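Local coordinates for protein ORF007 (Staphylococcus phage 2638A, PDB 7AQH) that forms the SH3b cell wall-binding domain at the C-terminus of an endolysin that degrades staphylococcal peptidoglycan and so helps lyse the host to release phage particles, at residues Lys3-Lys6 with Asp7-Tyr11; Trp65-Phe68 with Glu69-Val73. All coordinates share one frame; numbering follows the deposited sequence.

Contact 1. Residues Lys3-Lys6 with Asp7-Tyr11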
# COMPACT_ATOMS: atom_id res chain seq x y z
N LYS A 3 1.80 14.22 4.54
CA LYS A 3 1.51 15.29 3.59
C LYS A 3 0.46 14.79 2.61
O LYS A 3 0.39 13.60 2.30
CB LYS A 3 2.78 15.72 2.83
CG LYS A 3 3.76 16.53 3.67
CD LYS A 3 5.00 16.89 2.86
CE LYS A 3 4.66 17.91 1.78
NZ LYS A 3 5.84 18.20 0.91
N GLN A 4 -0.36 15.72 2.14
CA GLN A 4 -1.44 15.44 1.20
C GLN A 4 -1.18 16.17 -0.11
O GLN A 4 -0.79 17.34 -0.11
CB GLN A 4 -2.79 15.86 1.80
CG GLN A 4 -4.01 15.44 0.99
CD GLN A 4 -5.30 15.86 1.66
OE1 GLN A 4 -6.36 15.29 1.40
NE2 GLN A 4 -5.22 16.86 2.53
N ASN A 5 -1.39 15.48 -1.22
CA ASN A 5 -1.17 16.07 -2.53
C ASN A 5 -2.48 16.62 -3.10
O ASN A 5 -3.52 16.63 -2.43
CB ASN A 5 -0.51 15.05 -3.46
CG ASN A 5 -1.37 13.82 -3.69
OD1 ASN A 5 -2.58 13.91 -3.89
ND2 ASN A 5 -0.74 12.65 -3.65
N LYS A 6 -2.44 17.07 -4.36
CA LYS A 6 -3.61 17.70 -4.95
C LYS A 6 -4.78 16.74 -5.06
O LYS A 6 -5.94 17.16 -4.94
CB LYS A 6 -3.27 18.27 -6.32
CG LYS A 6 -4.46 18.98 -6.95
CD LYS A 6 -4.08 19.57 -8.30
CE LYS A 6 -5.27 20.26 -8.95
NZ LYS A 6 -6.32 19.25 -9.34
N ASP A 7 -4.51 15.45 -5.25
CA ASP A 7 -5.59 14.49 -5.43
C ASP A 7 -6.17 14.02 -4.11
O ASP A 7 -7.12 13.23 -4.11
CB ASP A 7 -5.10 13.29 -6.23
CG ASP A 7 -4.63 13.67 -7.61
OD1 ASP A 7 -5.22 14.60 -8.20
OD2 ASP A 7 -3.68 13.03 -8.11
N GLY A 8 -5.63 14.50 -2.99
CA GLY A 8 -6.09 14.08 -1.69
C GLY A 8 -5.44 12.83 -1.17
O GLY A 8 -5.95 12.23 -0.21
N ILE A 9 -4.32 12.41 -1.75
CA ILE A 9 -3.62 11.20 -1.32
C ILE A 9 -2.66 11.56 -0.20
O ILE A 9 -1.73 12.35 -0.39
CB ILE A 9 -2.88 10.54 -2.49
CG1 ILE A 9 -3.85 10.19 -3.62
CG2 ILE A 9 -2.15 9.29 -2.02
CD1 ILE A 9 -3.18 9.60 -4.84
N TRP A 10 -2.89 10.99 0.98
CA TRP A 10 -1.98 11.16 2.11
C TRP A 10 -0.75 10.30 1.89
O TRP A 10 -0.87 9.08 1.74
CB TRP A 10 -2.68 10.80 3.42
CG TRP A 10 -3.79 11.73 3.80
CD1 TRP A 10 -5.13 11.53 3.60
CD2 TRP A 10 -3.67 13.00 4.45
NE1 TRP A 10 -5.84 12.60 4.09
CE2 TRP A 10 -4.97 13.51 4.61
CE3 TRP A 10 -2.58 13.75 4.91
CZ2 TRP A 10 -5.21 14.74 5.22
CZ3 TRP A 10 -2.83 14.97 5.51
CH2 TRP A 10 -4.13 15.46 5.66
N TYR A 11 0.43 10.92 1.87
CA TYR A 11 1.67 10.19 1.67
C TYR A 11 2.67 10.60 2.73
O TYR A 11 2.59 11.69 3.32
CB TYR A 11 2.25 10.44 0.27
CG TYR A 11 2.74 11.85 0.02
CD1 TYR A 11 4.07 12.20 0.26
CD2 TYR A 11 1.88 12.83 -0.45
CE1 TYR A 11 4.52 13.48 0.04
CE2 TYR A 11 2.33 14.12 -0.68
CZ TYR A 11 3.65 14.44 -0.44
OH TYR A 11 4.10 15.72 -0.66
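Lys3 with Tyr11 and Gln4 with Trp10 pair in a short beta hairpin near the N-terminus of the SH3b domain construct, closed by a type I turn from Asn5 to Gly8 with a G1 beta bulge. Lys3 and Tyr11 are the hydrogen-bonded antiparallel pair: Tyr11 N donates to Lys3 O at 2.7 Å, and Lys3 N returns a bond to Tyr11 O. On their face of the sheet CB of Lys3 sits over the Tyr11 ring, 4.0 Å from its centroid. The lysine chain bends at chi3 (69°), and its CE comes within 3.3 Å of Tyr11 OH. On the other face Gln4 runs extended across the indole of Trp10: CB lies over the six-membered ring, and the amide is stacked on the same ring system, its plane 20° from that of the indole, with NE2 3.4 Å from Trp10 CZ2. Trp10 also has Lys56 as a cation-pi partner. In the turn, Gly8 N bonds to Asn5 O at 3.1 Å and Asn5 N to Ile9 O, while Gly8 takes the left-handed conformation that the bulge needs. Asn5 CG stands between its own backbone N and carbonyl carbon (chi1 61°), which turns the amide in over the loop, where OD1 accepts Ile9 N at 3.1 Å from above the carbonyl plane and, through a weak bond that makes an Asx turn, Asp7 N at 2.8 Å. OD1 thus holds Ile9 N and, more weakly, Asp7 N, which should limit rotation of the Asn5 side chain and help to hold the shape of this turn at the surface.

Contact 2. Residues Trp65-Phe68 with Glu69-Val73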
# COMPACT_ATOMS: atom_id res chain seq x y z
N TRP A 65 6.52 1.05 -3.76
CA TRP A 65 7.93 0.81 -4.06
C TRP A 65 8.08 0.79 -5.57
O TRP A 65 7.10 0.73 -6.32
CB TRP A 65 8.42 -0.51 -3.46
CG TRP A 65 7.83 -1.72 -4.13
CD1 TRP A 65 8.35 -2.40 -5.19
CD2 TRP A 65 6.61 -2.38 -3.79
NE1 TRP A 65 7.53 -3.45 -5.53
CE2 TRP A 65 6.46 -3.46 -4.68
CE3 TRP A 65 5.63 -2.17 -2.81
CZ2 TRP A 65 5.36 -4.32 -4.63
CZ3 TRP A 65 4.55 -3.03 -2.77
CH2 TRP A 65 4.42 -4.09 -3.67
N GLU A 66 9.33 0.86 -6.02
CA GLU A 66 9.65 0.76 -7.44
C GLU A 66 10.14 -0.64 -7.75
O GLU A 66 10.90 -1.23 -6.97
CB GLU A 66 10.70 1.80 -7.84
CG GLU A 66 10.21 3.24 -7.80
CD GLU A 66 10.26 3.84 -6.41
OE1 GLU A 66 10.80 3.18 -5.49
OE2 GLU A 66 9.77 4.98 -6.23
N THR A 67 9.71 -1.18 -8.89
CA THR A 67 10.12 -2.50 -9.32
C THR A 67 11.45 -2.41 -10.07
O THR A 67 12.03 -1.34 -10.25
CB THR A 67 9.04 -3.14 -10.18
OG1 THR A 67 8.84 -2.36 -11.37
CG2 THR A 67 7.73 -3.23 -9.41
N PHE A 68 11.94 -3.57 -10.52
CA PHE A 68 13.16 -3.59 -11.32
C PHE A 68 12.97 -2.84 -12.62
O PHE A 68 13.91 -2.24 -13.16
CB PHE A 68 13.60 -5.03 -11.59
CG PHE A 68 14.92 -5.12 -12.29
CD1 PHE A 68 15.00 -5.52 -13.61
CD2 PHE A 68 16.09 -4.78 -11.63
CE1 PHE A 68 16.21 -5.60 -14.25
CE2 PHE A 68 17.31 -4.85 -12.26
CZ PHE A 68 17.37 -5.27 -13.58
N GLU A 69 11.74 -2.86 -13.14
CA GLU A 69 11.38 -2.26 -14.41
C GLU A 69 11.18 -0.76 -14.32
O GLU A 69 11.05 -0.10 -15.36
CB GLU A 69 10.10 -2.92 -14.93
CG GLU A 69 10.27 -4.37 -15.33
CD GLU A 69 9.00 -4.97 -15.90
OE1 GLU A 69 7.94 -4.31 -15.84
OE2 GLU A 69 9.06 -6.11 -16.41
N GLY A 70 11.17 -0.20 -13.11
CA GLY A 70 11.01 1.23 -12.91
C GLY A 70 9.59 1.67 -12.64
O GLY A 70 9.36 2.87 -12.46
N GLU A 71 8.65 0.74 -12.61
CA GLU A 71 7.25 1.03 -12.36
C GLU A 71 6.99 1.13 -10.87
O GLU A 71 7.60 0.39 -10.08
CB GLU A 71 6.38 -0.07 -12.96
CG GLU A 71 7.20 -1.23 -13.51
CD GLU A 71 6.69 -1.73 -14.84
OE1 GLU A 71 6.78 -0.97 -15.82
OE2 GLU A 71 6.20 -2.88 -14.89
N THR A 72 6.11 2.04 -10.47
CA THR A 72 5.76 2.17 -9.06
C THR A 72 4.52 1.33 -8.79
O THR A 72 3.54 1.39 -9.53
CB THR A 72 5.51 3.63 -8.68
OG1 THR A 72 6.73 4.38 -8.84
CG2 THR A 72 5.06 3.72 -7.23
N VAL A 73 4.58 0.52 -7.73
CA VAL A 73 3.49 -0.37 -7.35
C VAL A 73 2.99 0.02 -5.97
O VAL A 73 3.79 0.25 -5.05
CB VAL A 73 3.92 -1.85 -7.38
CG1 VAL A 73 2.77 -2.74 -6.95
CG2 VAL A 73 4.41 -2.24 -8.77
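Val73 rests on the indole of Trp65, its CB 4.2 Å from the centroid of the six-membered ring and 22° off the normal. The two side chains run side by side in the same direction, and CG1 of Val73, anti to the backbone N (chi1 179°), reaches Trp65 CZ2 at 3.8 Å. The other methyl, CG2, meets CG2 of Thr67 at 3.5 Å, the two side chains crossing at about a right angle. On the reverse face of the sheet Glu66 and Thr72 lie alongside each other, CG of Glu66 3.8 Å from Thr72 OG1. These side chains are set by a hairpin of strands 60-66 and 72-77, part of the SH3b sheet, whose loop is a type I turn from Thr67 to Gly70 with a G1 beta bulge at Gly70-Glu71. Val73 N donates to Trp65 O at 2.9 Å and Trp65 N to Val73 O. Nearer the turn, Thr67 N gives Glu71 O a 2.9 Å bond, and Gly70 N bonds to Thr67 O at 3.2 Å, closing the turn. Thr67 OG1 adds two weak bonds, one to Glu71 O and one from Glu69 N at 3.4 Å, the latter giving an ST turn. Gly70 adopts the left-handed backbone conformation of the bulge position. Beyond the hairpin, Thr28 and Tyr30 of strand 26-30 touch buried Val73, and Tyr30 also reaches Glu71.

How the contacts relate
Contacts 1 and 2 are separate hairpin turns on one antiparallel, curled sheet. Their centres stand 20 Å apart, and their nearest atoms, at about 10 Å, do not touch. They come in series along the chain, contact 1 closing before contact 2 opens. Strand 53-57 bridges the path between them: it pairs with strand 10-20, which leaves contact 1, and with strand 60-66, which enters contact 2. Both loops are type I turns with a G1 bulge, each begun by a residue whose side-chain oxygen takes a weak bond from the N-H two residues on. Neither contact includes a bound ligand or a metal; amidase and peptidase activities belong to other domains of the endolysin.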